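Local coordinates for protein geranylgeranyl pyrophosphate synthase (Corynebacterium glutamicum, PDB 3LMD) that probably makes long-chain prenyl diphosphates, such as heptaprenyl diphosphate, for isoprenoid biosynthesis, with magnesium as cofactor, at residues 104-109 / 144-149; 113-118 / 174-179; 190-195 / 236-241. One frame throughout, in Å; residues are numbered along the deposited sequence.

Interaction 1 of 3, residues 104-109 / 144-149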
loop_
_atom_site.group_PDB
_atom_site.type_symbol
_atom_site.label_atom_id
_atom_site.label_comp_id
_atom_site.label_asym_id
_atom_site.label_seq_id
_atom_site.Cartn_x
_atom_site.Cartn_y
_atom_site.Cartn_z
ATOM N N VAL A 104 9.698 -1.121 -10.360
ATOM C CA VAL A 104 8.598 -0.722 -11.251
ATOM C C VAL A 104 7.621 -1.872 -11.438
ATOM O O VAL A 104 6.392 -1.691 -11.343
ATOM C CB VAL A 104 9.112 -0.213 -12.612
ATOM C CG1 VAL A 104 7.940 0.005 -13.612
ATOM C CG2 VAL A 104 9.899 1.090 -12.387
ATOM N N GLU A 105 8.140 -3.054 -11.722
ATOM C CA GLU A 105 7.238 -4.186 -11.957
ATOM C C GLU A 105 6.438 -4.611 -10.727
ATOM O O GLU A 105 5.270 -4.995 -10.852
ATOM C CB GLU A 105 7.976 -5.386 -12.560
ATOM C CG GLU A 105 7.038 -6.533 -12.876
ATOM C CD GLU A 105 6.143 -6.287 -14.100
ATOM O OE1 GLU A 105 6.166 -5.193 -14.685
ATOM O OE2 GLU A 105 5.418 -7.224 -14.510
ATOM N N ILE A 106 7.059 -4.545 -9.546
ATOM C CA ILE A 106 6.355 -4.899 -8.303
ATOM C C ILE A 106 5.233 -3.918 -8.060
ATOM O O ILE A 106 4.146 -4.274 -7.591
ATOM C CB ILE A 106 7.323 -4.855 -7.089
ATOM C CG1 ILE A 106 8.257 -6.095 -7.112
ATOM C CG2 ILE A 106 6.501 -4.823 -5.788
ATOM C CD1 ILE A 106 9.426 -6.004 -6.043
ATOM N N THR A 107 5.501 -2.657 -8.362
ATOM C CA THR A 107 4.468 -1.621 -8.188
ATOM C C THR A 107 3.303 -1.844 -9.125
ATOM O O THR A 107 2.130 -1.731 -8.719
ATOM C CB THR A 107 5.069 -0.229 -8.409
ATOM O OG1 THR A 107 6.076 -0.012 -7.406
ATOM C CG2 THR A 107 3.979 0.869 -8.281
ATOM N N HIS A 108 3.628 -2.194 -10.370
ATOM C CA HIS A 108 2.612 -2.591 -11.333
ATOM C C HIS A 108 1.756 -3.725 -10.800
ATOM O O HIS A 108 0.527 -3.653 -10.860
ATOM C CB HIS A 108 3.279 -2.990 -12.680
ATOM C CG HIS A 108 2.349 -3.636 -13.643
ATOM N ND1 HIS A 108 1.179 -3.029 -14.067
ATOM C CD2 HIS A 108 2.408 -4.836 -14.272
ATOM C CE1 HIS A 108 0.558 -3.837 -14.917
ATOM N NE2 HIS A 108 1.279 -4.940 -15.051
ATOM N N LEU A 109 2.384 -4.797 -10.307
ATOM C CA LEU A 109 1.632 -5.941 -9.794
ATOM C C LEU A 109 0.769 -5.571 -8.574
ATOM O O LEU A 109 -0.393 -6.001 -8.477
ATOM C CB LEU A 109 2.581 -7.120 -9.454
ATOM C CG LEU A 109 3.330 -7.646 -10.689
ATOM C CD1 LEU A 109 4.400 -8.716 -10.307
ATOM C CD2 LEU A 109 2.314 -8.205 -11.730
ATOM N N ASP A 144 -0.279 -5.128 -0.556
ATOM C CA ASP A 144 0.485 -4.403 0.483
ATOM C C ASP A 144 1.884 -4.989 0.732
ATOM O O ASP A 144 2.866 -4.231 0.955
ATOM C CB ASP A 144 -0.285 -4.364 1.807
ATOM C CG ASP A 144 -1.531 -3.476 1.732
ATOM O OD1 ASP A 144 -1.706 -2.761 0.724
ATOM O OD2 ASP A 144 -2.342 -3.491 2.678
ATOM N N ILE A 145 1.997 -6.322 0.760
ATOM C CA ILE A 145 3.303 -6.884 1.053
ATOM C C ILE A 145 4.214 -6.604 -0.153
ATOM O O ILE A 145 5.425 -6.390 0.022
ATOM C CB ILE A 145 3.285 -8.423 1.405
ATOM C CG1 ILE A 145 4.638 -8.853 1.980
ATOM C CG2 ILE A 145 2.925 -9.314 0.165
ATOM C CD1 ILE A 145 4.869 -8.429 3.442
ATOM N N LEU A 146 3.645 -6.565 -1.354
ATOM C CA LEU A 146 4.457 -6.171 -2.532
ATOM C C LEU A 146 5.029 -4.764 -2.371
ATOM O O LEU A 146 6.216 -4.516 -2.644
ATOM C CB LEU A 146 3.668 -6.328 -3.857
ATOM C CG LEU A 146 3.950 -7.646 -4.603
ATOM C CD1 LEU A 146 3.584 -8.902 -3.798
ATOM C CD2 LEU A 146 3.200 -7.594 -5.913
ATOM N N LEU A 147 4.202 -3.838 -1.908
ATOM C CA LEU A 147 4.682 -2.468 -1.630
ATOM C C LEU A 147 5.778 -2.482 -0.560
ATOM O O LEU A 147 6.765 -1.748 -0.663
ATOM C CB LEU A 147 3.507 -1.524 -1.239
ATOM C CG LEU A 147 2.503 -1.429 -2.422
ATOM C CD1 LEU A 147 1.144 -0.860 -2.059
ATOM C CD2 LEU A 147 3.076 -0.656 -3.648
ATOM N N ALA A 148 5.656 -3.337 0.447
ATOM C CA ALA A 148 6.736 -3.438 1.447
ATOM C C ALA A 148 8.038 -3.968 0.798
ATOM O O ALA A 148 9.123 -3.467 1.091
ATOM C CB ALA A 148 6.343 -4.356 2.623
ATOM N N HIS A 149 7.929 -5.003 -0.038
ATOM C CA HIS A 149 9.095 -5.506 -0.802
ATOM C C HIS A 149 9.722 -4.390 -1.641
ATOM O O HIS A 149 10.958 -4.222 -1.679
ATOM C CB HIS A 149 8.703 -6.625 -1.796
ATOM C CG HIS A 149 8.184 -7.872 -1.144
ATOM N ND1 HIS A 149 8.668 -8.341 0.046
ATOM C CD2 HIS A 149 7.254 -8.767 -1.553
ATOM C CE1 HIS A 149 8.048 -9.464 0.367
ATOM N NE2 HIS A 149 7.176 -9.739 -0.590
#
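His149 meets Ile106 through its aliphatic stem rather than its ring, with His149 CB 4.4 Å from Ile106 CD1. One face of its imidazole is occupied from within its own helix, by Ile145 O, which stands 3.3 Å above the plane of the His149 ring and is offset toward the rim. His108, on the other helix, takes no part in the contact; its imidazole has the carboxylate atom Glu105 OE2 at its edge and in its plane, and that carboxylate also forms a salt bridge with Arg76.

Between the two segments the contact is carried by aliphatic groups. Ile106 and Leu146 are set directly against each other. CG2 of Ile106 is anti to the backbone N, with CG1 at chi1 -75°, and this branch presses on the neighbouring helix: Ile106 CG2 lies 3.2 Å from Leu146 O and 3.7 Å from Leu146 CB, a tight methyl-to-backbone fit. With chi1 at -97°, well off a staggered value, Leu146 extends CD2 to the next turn of the opposing helix. There Leu146 CD2 rests 3.6 Å from Leu109 CB. No hydrogen bond joins the two segments; their contact is made by apolar packing.

The segments are nearly antiparallel, at 166°, and their axes approach to 8.9 Å. Helix 34-55 covers part of one flank, where Leu51 and Glu54 touch Ile106 and Leu55 touches Leu146. On another side of helix 132-157, Ile145 and Ala148 pack on Gly170 of the second subunit. Such close apolar packing of antiparallel helices is typical of the all-helical isoprenoid synthase fold, here next to the dimer interface.

Interaction 2 of 3, residues 113-118 / 174-179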
loop_
_atom_site.group_PDB
_atom_site.type_symbol
_atom_site.label_atom_id
_atom_site.label_comp_id
_atom_site.label_asym_id
_atom_site.label_seq_id
_atom_site.Cartn_x
_atom_site.Cartn_y
_atom_site.Cartn_z
ATOM N N TYR A 113 -3.359 -6.002 -8.133
ATOM C CA TYR A 113 -4.036 -6.730 -7.071
ATOM C C TYR A 113 -5.090 -5.860 -6.407
ATOM O O TYR A 113 -6.198 -6.334 -6.120
ATOM C CB TYR A 113 -3.029 -7.289 -6.074
ATOM C CG TYR A 113 -2.050 -8.208 -6.769
ATOM C CD1 TYR A 113 -2.270 -8.592 -8.097
ATOM C CD2 TYR A 113 -0.918 -8.688 -6.129
ATOM C CE1 TYR A 113 -1.388 -9.434 -8.776
ATOM C CE2 TYR A 113 -0.023 -9.546 -6.796
ATOM C CZ TYR A 113 -0.273 -9.915 -8.120
ATOM O OH TYR A 113 0.590 -10.752 -8.805
ATOM N N HIS A 114 -4.800 -4.575 -6.193
ATOM C CA HIS A 114 -5.816 -3.689 -5.596
ATOM C C HIS A 114 -6.913 -3.332 -6.596
ATOM O O HIS A 114 -8.076 -3.183 -6.234
ATOM C CB HIS A 114 -5.190 -2.413 -5.038
ATOM C CG HIS A 114 -4.439 -2.619 -3.757
ATOM N ND1 HIS A 114 -4.196 -3.870 -3.224
ATOM C CD2 HIS A 114 -3.873 -1.732 -2.906
ATOM C CE1 HIS A 114 -3.516 -3.740 -2.096
ATOM N NE2 HIS A 114 -3.309 -2.453 -1.880
ATOM N N ASP A 115 -6.537 -3.168 -7.854
ATOM C CA ASP A 115 -7.528 -2.951 -8.918
ATOM C C ASP A 115 -8.506 -4.090 -9.042
ATOM O O ASP A 115 -9.704 -3.858 -9.162
ATOM C CB ASP A 115 -6.849 -2.806 -10.273
ATOM C CG ASP A 115 -6.671 -1.387 -10.664
ATOM O OD1 ASP A 115 -7.283 -0.526 -10.004
ATOM O OD2 ASP A 115 -5.928 -1.131 -11.640
ATOM N N ASP A 116 -7.994 -5.314 -9.092
ATOM C CA ASP A 116 -8.838 -6.495 -9.276
ATOM C C ASP A 116 -9.890 -6.633 -8.166
ATOM O O ASP A 116 -11.022 -7.045 -8.421
ATOM C CB ASP A 116 -7.996 -7.771 -9.393
ATOM C CG ASP A 116 -7.134 -7.810 -10.670
ATOM O OD1 ASP A 116 -7.171 -6.854 -11.492
ATOM O OD2 ASP A 116 -6.406 -8.812 -10.850
ATOM N N VAL A 117 -9.530 -6.279 -6.939
ATOM C CA VAL A 117 -10.485 -6.343 -5.829
ATOM C C VAL A 117 -11.655 -5.365 -6.008
ATOM O O VAL A 117 -12.783 -5.636 -5.601
ATOM C CB VAL A 117 -9.797 -6.100 -4.472
ATOM C CG1 VAL A 117 -10.826 -5.773 -3.398
ATOM C CG2 VAL A 117 -8.994 -7.314 -4.077
ATOM N N MET A 118 -11.387 -4.235 -6.643
ATOM C CA MET A 118 -12.429 -3.254 -6.910
ATOM C C MET A 118 -13.267 -3.526 -8.172
ATOM O O MET A 118 -14.490 -3.413 -8.140
ATOM C CB MET A 118 -11.805 -1.868 -6.922
ATOM C CG MET A 118 -11.006 -1.681 -5.657
ATOM S SD MET A 118 -10.306 -0.055 -5.450
ATOM C CE MET A 118 -9.438 0.131 -6.997
ATOM N N THR A 174 -4.312 7.976 -7.502
ATOM C CA THR A 174 -5.240 9.063 -7.859
ATOM C C THR A 174 -6.034 8.632 -9.103
ATOM O O THR A 174 -7.242 8.822 -9.157
ATOM C CB THR A 174 -4.502 10.401 -8.090
ATOM O OG1 THR A 174 -3.866 10.791 -6.868
ATOM C CG2 THR A 174 -5.459 11.537 -8.570
ATOM N N GLY A 175 -5.360 8.038 -10.087
ATOM C CA GLY A 175 -6.047 7.558 -11.300
ATOM C C GLY A 175 -7.096 6.509 -11.001
ATOM O O GLY A 175 -8.201 6.541 -11.564
ATOM N N GLN A 176 -6.770 5.544 -10.138
ATOM C CA GLN A 176 -7.765 4.532 -9.731
ATOM C C GLN A 176 -8.971 5.189 -9.027
ATOM O O GLN A 176 -10.124 4.828 -9.267
ATOM C CB GLN A 176 -7.119 3.490 -8.782
ATOM C CG GLN A 176 -5.945 2.715 -9.407
ATOM C CD GLN A 176 -5.197 1.809 -8.390
ATOM O OE1 GLN A 176 -4.374 2.276 -7.599
ATOM N NE2 GLN A 176 -5.485 0.518 -8.426
ATOM N N MET A 177 -8.710 6.126 -8.132
ATOM C CA MET A 177 -9.813 6.827 -7.413
ATOM C C MET A 177 -10.636 7.646 -8.403
ATOM O O MET A 177 -11.852 7.683 -8.322
ATOM C CB MET A 177 -9.250 7.771 -6.316
ATOM C CG MET A 177 -10.351 8.350 -5.388
ATOM S SD MET A 177 -11.099 7.086 -4.270
ATOM C CE MET A 177 -9.920 7.210 -2.954
ATOM N N ARG A 178 -9.956 8.306 -9.337
ATOM C CA ARG A 178 -10.641 9.105 -10.366
ATOM C C ARG A 178 -11.569 8.231 -11.208
ATOM O O ARG A 178 -12.722 8.581 -11.493
ATOM C CB ARG A 178 -9.611 9.813 -11.278
ATOM C CG ARG A 178 -10.250 10.812 -12.285
ATOM C CD ARG A 178 -9.204 11.386 -13.249
ATOM N NE ARG A 178 -8.108 12.118 -12.599
ATOM C CZ ARG A 178 -8.160 13.421 -12.306
ATOM N NH1 ARG A 178 -9.275 14.124 -12.545
ATOM N NH2 ARG A 178 -7.128 14.014 -11.737
ATOM N N GLU A 179 -11.072 7.080 -11.612
ATOM C CA GLU A 179 -11.915 6.170 -12.372
ATOM C C GLU A 179 -13.103 5.678 -11.529
ATOM O O GLU A 179 -14.227 5.553 -12.037
ATOM C CB GLU A 179 -11.096 4.975 -12.853
ATOM C CG GLU A 179 -11.916 3.975 -13.674
ATOM C CD GLU A 179 -11.074 2.799 -14.097
ATOM O OE1 GLU A 179 -10.303 2.292 -13.252
ATOM O OE2 GLU A 179 -11.166 2.397 -15.273
HETATM O O HOH W 1 -9.274 1.373 -10.421
#
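Asp115 and Gln176 mark the closest backbone approach, their CA atoms 7.5 Å apart, on helical segments that run almost parallel at 10° with axes 11.7 Å from each other. Asp115 opens the sequence DDVMD, the first aspartate-rich DDxxD motif of the prenyl synthase family, and both it and Asp119 have been seen to bind calcium in this protein, though no ion is bound to this chain.

The wide gap is bridged by polar groups. Gln176 reaches over with its chain extended beyond CG, chi2 173°, and delivers its amide nitrogen to the carboxylate: Gln176 NE2 donates to Asp115 OD1 over 2.6 Å. This short bond is nearly straight and lies in the amide plane, yet it meets OD1 from well above the carboxylate plane; the two flat groups are turned 82° apart. The methyl of Met118 borders the same nitrogen, Met118 CE being 4.2 Å from Gln176 NE2.

Glu179, which forms a salt bridge with Lys199, approaches the same carboxylate without touching it. The water between them donates to both acids: its oxygen is 2.8 Å from Asp115 OD1 and 3.1 Å from Glu179 OE1.

Interaction 3 of 3, residues 190-195 / 236-241; sequences EHYTNV and FQIVDD
Tyr192 and Asp241 reach for each other from opposite directions and join by a single very short hydrogen bond, in which Tyr192 OH donates to Asp241 OD2 over 2.5 Å. The acceptor lies in the plane of the phenol ring, at its edge, whereas the carboxylate as a whole is turned 59° from that plane. Tyr192 holds CG anti to its own backbone nitrogen, chi1 165°, and this sends the ring straight across the space between the helices. That length is needed, since the segment axes come no nearer than 11.7 Å and are inclined at 123°.

The second carboxylate oxygen is held from within the helix. One turn before Asp241, Gln237 folds back so that Gln237 NE2 donates to Asp241 OD1 at 3.0 Å, approaching from above the carboxylate plane. With a different donor on each oxygen, the carboxylate is probably restrained from rotating about its CB-CG bond.

Ile238 supplies the apolar side of the contact. Its CG1 lies near the ring plane at the hydroxyl-bearing edge, with Ile238 CG1 3.7 Å from Tyr192 OH and 4.2 Å from Tyr192 CE2. Thr266, in a loop, touches both Tyr192 and Asp241, and Ile238 also packs on Val317 and Tyr320 of helix 309-328.

Asp240 and Asp241 begin the sequence DDIID, and the contact thus fixes an acid of the second aspartate-rich DDxxD motif, which in relatives helps to bind magnesium and diphosphate at the mouth of the active-site cavity of prenyl synthases.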
loop_
_atom_site.group_PDB
_atom_site.type_symbol
_atom_site.label_atom_id
_atom_site.label_comp_id
_atom_site.label_asym_id
_atom_site.label_seq_id
_atom_site.Cartn_x
_atom_site.Cartn_y
_atom_site.Cartn_z
ATOM N N GLU A 190 -11.675 14.883 -21.131
ATOM C CA GLU A 190 -10.651 15.255 -20.138
ATOM C C GLU A 190 -10.557 14.213 -19.015
ATOM O O GLU A 190 -9.459 13.867 -18.562
ATOM C CB GLU A 190 -10.965 16.627 -19.525
ATOM C CG GLU A 190 -10.855 17.769 -20.512
ATOM C CD GLU A 190 -11.000 19.140 -19.856
ATOM O OE1 GLU A 190 -11.311 19.208 -18.647
ATOM O OE2 GLU A 190 -10.801 20.153 -20.559
ATOM N N HIS A 191 -11.709 13.746 -18.535
ATOM C CA HIS A 191 -11.744 12.692 -17.523
ATOM C C HIS A 191 -11.037 11.433 -18.021
ATOM O O HIS A 191 -10.186 10.868 -17.338
ATOM C CB HIS A 191 -13.200 12.348 -17.160
ATOM C CG HIS A 191 -13.336 11.180 -16.234
ATOM N ND1 HIS A 191 -12.997 11.245 -14.897
ATOM C CD2 HIS A 191 -13.767 9.913 -16.452
ATOM C CE1 HIS A 191 -13.233 10.076 -14.329
ATOM N NE2 HIS A 191 -13.711 9.253 -15.250
ATOM N N TYR A 192 -11.416 10.981 -19.214
ATOM C CA TYR A 192 -10.848 9.788 -19.785
ATOM C C TYR A 192 -9.351 9.973 -19.905
ATOM O O TYR A 192 -8.596 9.096 -19.554
ATOM C CB TYR A 192 -11.453 9.522 -21.177
ATOM C CG TYR A 192 -10.704 8.512 -22.030
ATOM C CD1 TYR A 192 -11.061 7.174 -22.024
ATOM C CD2 TYR A 192 -9.696 8.923 -22.908
ATOM C CE1 TYR A 192 -10.397 6.246 -22.818
ATOM C CE2 TYR A 192 -9.014 8.016 -23.698
ATOM C CZ TYR A 192 -9.382 6.677 -23.665
ATOM O OH TYR A 192 -8.722 5.759 -24.455
ATOM N N THR A 193 -8.930 11.124 -20.407
ATOM C CA THR A 193 -7.502 11.381 -20.628
ATOM C C THR A 193 -6.729 11.366 -19.305
ATOM O O THR A 193 -5.630 10.781 -19.223
ATOM C CB THR A 193 -7.268 12.724 -21.340
ATOM O OG1 THR A 193 -7.847 12.661 -22.642
ATOM C CG2 THR A 193 -5.749 13.023 -21.477
ATOM N N ASN A 194 -7.296 11.996 -18.284
ATOM C CA ASN A 194 -6.665 12.045 -16.951
ATOM C C ASN A 194 -6.554 10.671 -16.329
ATOM O O ASN A 194 -5.537 10.333 -15.745
ATOM C CB ASN A 194 -7.463 12.947 -16.000
ATOM C CG ASN A 194 -7.332 14.414 -16.340
ATOM O OD1 ASN A 194 -6.346 14.832 -16.904
ATOM N ND2 ASN A 194 -8.336 15.193 -16.003
ATOM N N VAL A 195 -7.621 9.876 -16.435
ATOM C CA VAL A 195 -7.562 8.513 -15.942
ATOM C C VAL A 195 -6.416 7.705 -16.563
ATOM O O VAL A 195 -5.653 7.070 -15.831
ATOM C CB VAL A 195 -8.889 7.772 -16.102
ATOM C CG1 VAL A 195 -8.686 6.282 -15.759
ATOM C CG2 VAL A 195 -9.958 8.405 -15.168
ATOM N N PHE A 236 -0.682 3.356 -26.108
ATOM C CA PHE A 236 -1.100 1.955 -25.864
ATOM C C PHE A 236 -2.585 1.848 -25.541
ATOM O O PHE A 236 -3.279 0.991 -26.066
ATOM C CB PHE A 236 -0.313 1.325 -24.692
ATOM C CG PHE A 236 1.128 0.986 -25.025
ATOM C CD1 PHE A 236 1.561 0.937 -26.326
ATOM C CD2 PHE A 236 2.034 0.695 -24.019
ATOM C CE1 PHE A 236 2.893 0.624 -26.632
ATOM C CE2 PHE A 236 3.357 0.385 -24.321
ATOM C CZ PHE A 236 3.777 0.351 -25.631
ATOM N N GLN A 237 -3.050 2.686 -24.616
ATOM C CA GLN A 237 -4.417 2.567 -24.127
ATOM C C GLN A 237 -5.444 3.040 -25.184
ATOM O O GLN A 237 -6.483 2.427 -25.343
ATOM C CB GLN A 237 -4.601 3.379 -22.840
ATOM C CG GLN A 237 -5.974 3.130 -22.204
ATOM C CD GLN A 237 -6.139 1.662 -21.818
ATOM O OE1 GLN A 237 -5.439 1.185 -20.940
ATOM N NE2 GLN A 237 -7.023 0.931 -22.515
ATOM N N ILE A 238 -5.172 4.150 -25.870
ATOM C CA ILE A 238 -6.118 4.602 -26.874
ATOM C C ILE A 238 -6.191 3.589 -28.026
ATOM O O ILE A 238 -7.278 3.276 -28.527
ATOM C CB ILE A 238 -5.775 6.010 -27.415
ATOM C CG1 ILE A 238 -5.808 7.030 -26.259
ATOM C CG2 ILE A 238 -6.848 6.412 -28.495
ATOM C CD1 ILE A 238 -5.239 8.363 -26.594
ATOM N N VAL A 239 -5.038 3.063 -28.440
ATOM C CA VAL A 239 -5.025 2.105 -29.525
ATOM C C VAL A 239 -5.837 0.854 -29.110
ATOM O O VAL A 239 -6.645 0.344 -29.892
ATOM C CB VAL A 239 -3.564 1.728 -29.976
ATOM C CG1 VAL A 239 -3.579 0.443 -30.823
ATOM C CG2 VAL A 239 -2.920 2.878 -30.801
ATOM N N ASP A 240 -5.627 0.372 -27.882
ATOM C CA ASP A 240 -6.407 -0.761 -27.351
ATOM C C ASP A 240 -7.916 -0.458 -27.397
ATOM O O ASP A 240 -8.755 -1.327 -27.723
ATOM C CB ASP A 240 -6.027 -1.046 -25.882
ATOM C CG ASP A 240 -4.751 -1.863 -25.735
ATOM O OD1 ASP A 240 -4.210 -2.347 -26.749
ATOM O OD2 ASP A 240 -4.297 -2.037 -24.583
ATOM N N ASP A 241 -8.266 0.758 -27.006
ATOM C CA ASP A 241 -9.674 1.160 -26.953
ATOM C C ASP A 241 -10.306 1.217 -28.338
ATOM O O ASP A 241 -11.449 0.803 -28.510
ATOM C CB ASP A 241 -9.853 2.502 -26.209
ATOM C CG ASP A 241 -9.559 2.386 -24.712
ATOM O OD1 ASP A 241 -9.515 1.262 -24.194
ATOM O OD2 ASP A 241 -9.344 3.419 -24.051
#

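Overall arrangement
Along the chain, interactions 1 and 2 cross, their segments alternating on helices 95-118, 132-157 and 159-181, and interaction 3 follows on helices 188-214 and 219-246. Interactions 1 and 2 share helix 95-118; their centres are 15 Å apart, and a probable hydrogen bond, Asp144 OD1 to His114 NE2, links them. Interaction 2 lies equally far from interaction 3 and touches it where Arg178 packs on His191, Asn194 and Val195. The centres of interactions 1 and 3 are 24 Å apart, on opposite sides of the chain's centre. The series thus leads from apolar helix packing to contacts at both aspartate-rich motifs; interactions 1 and 2 also border the second subunit, interaction 3 does not.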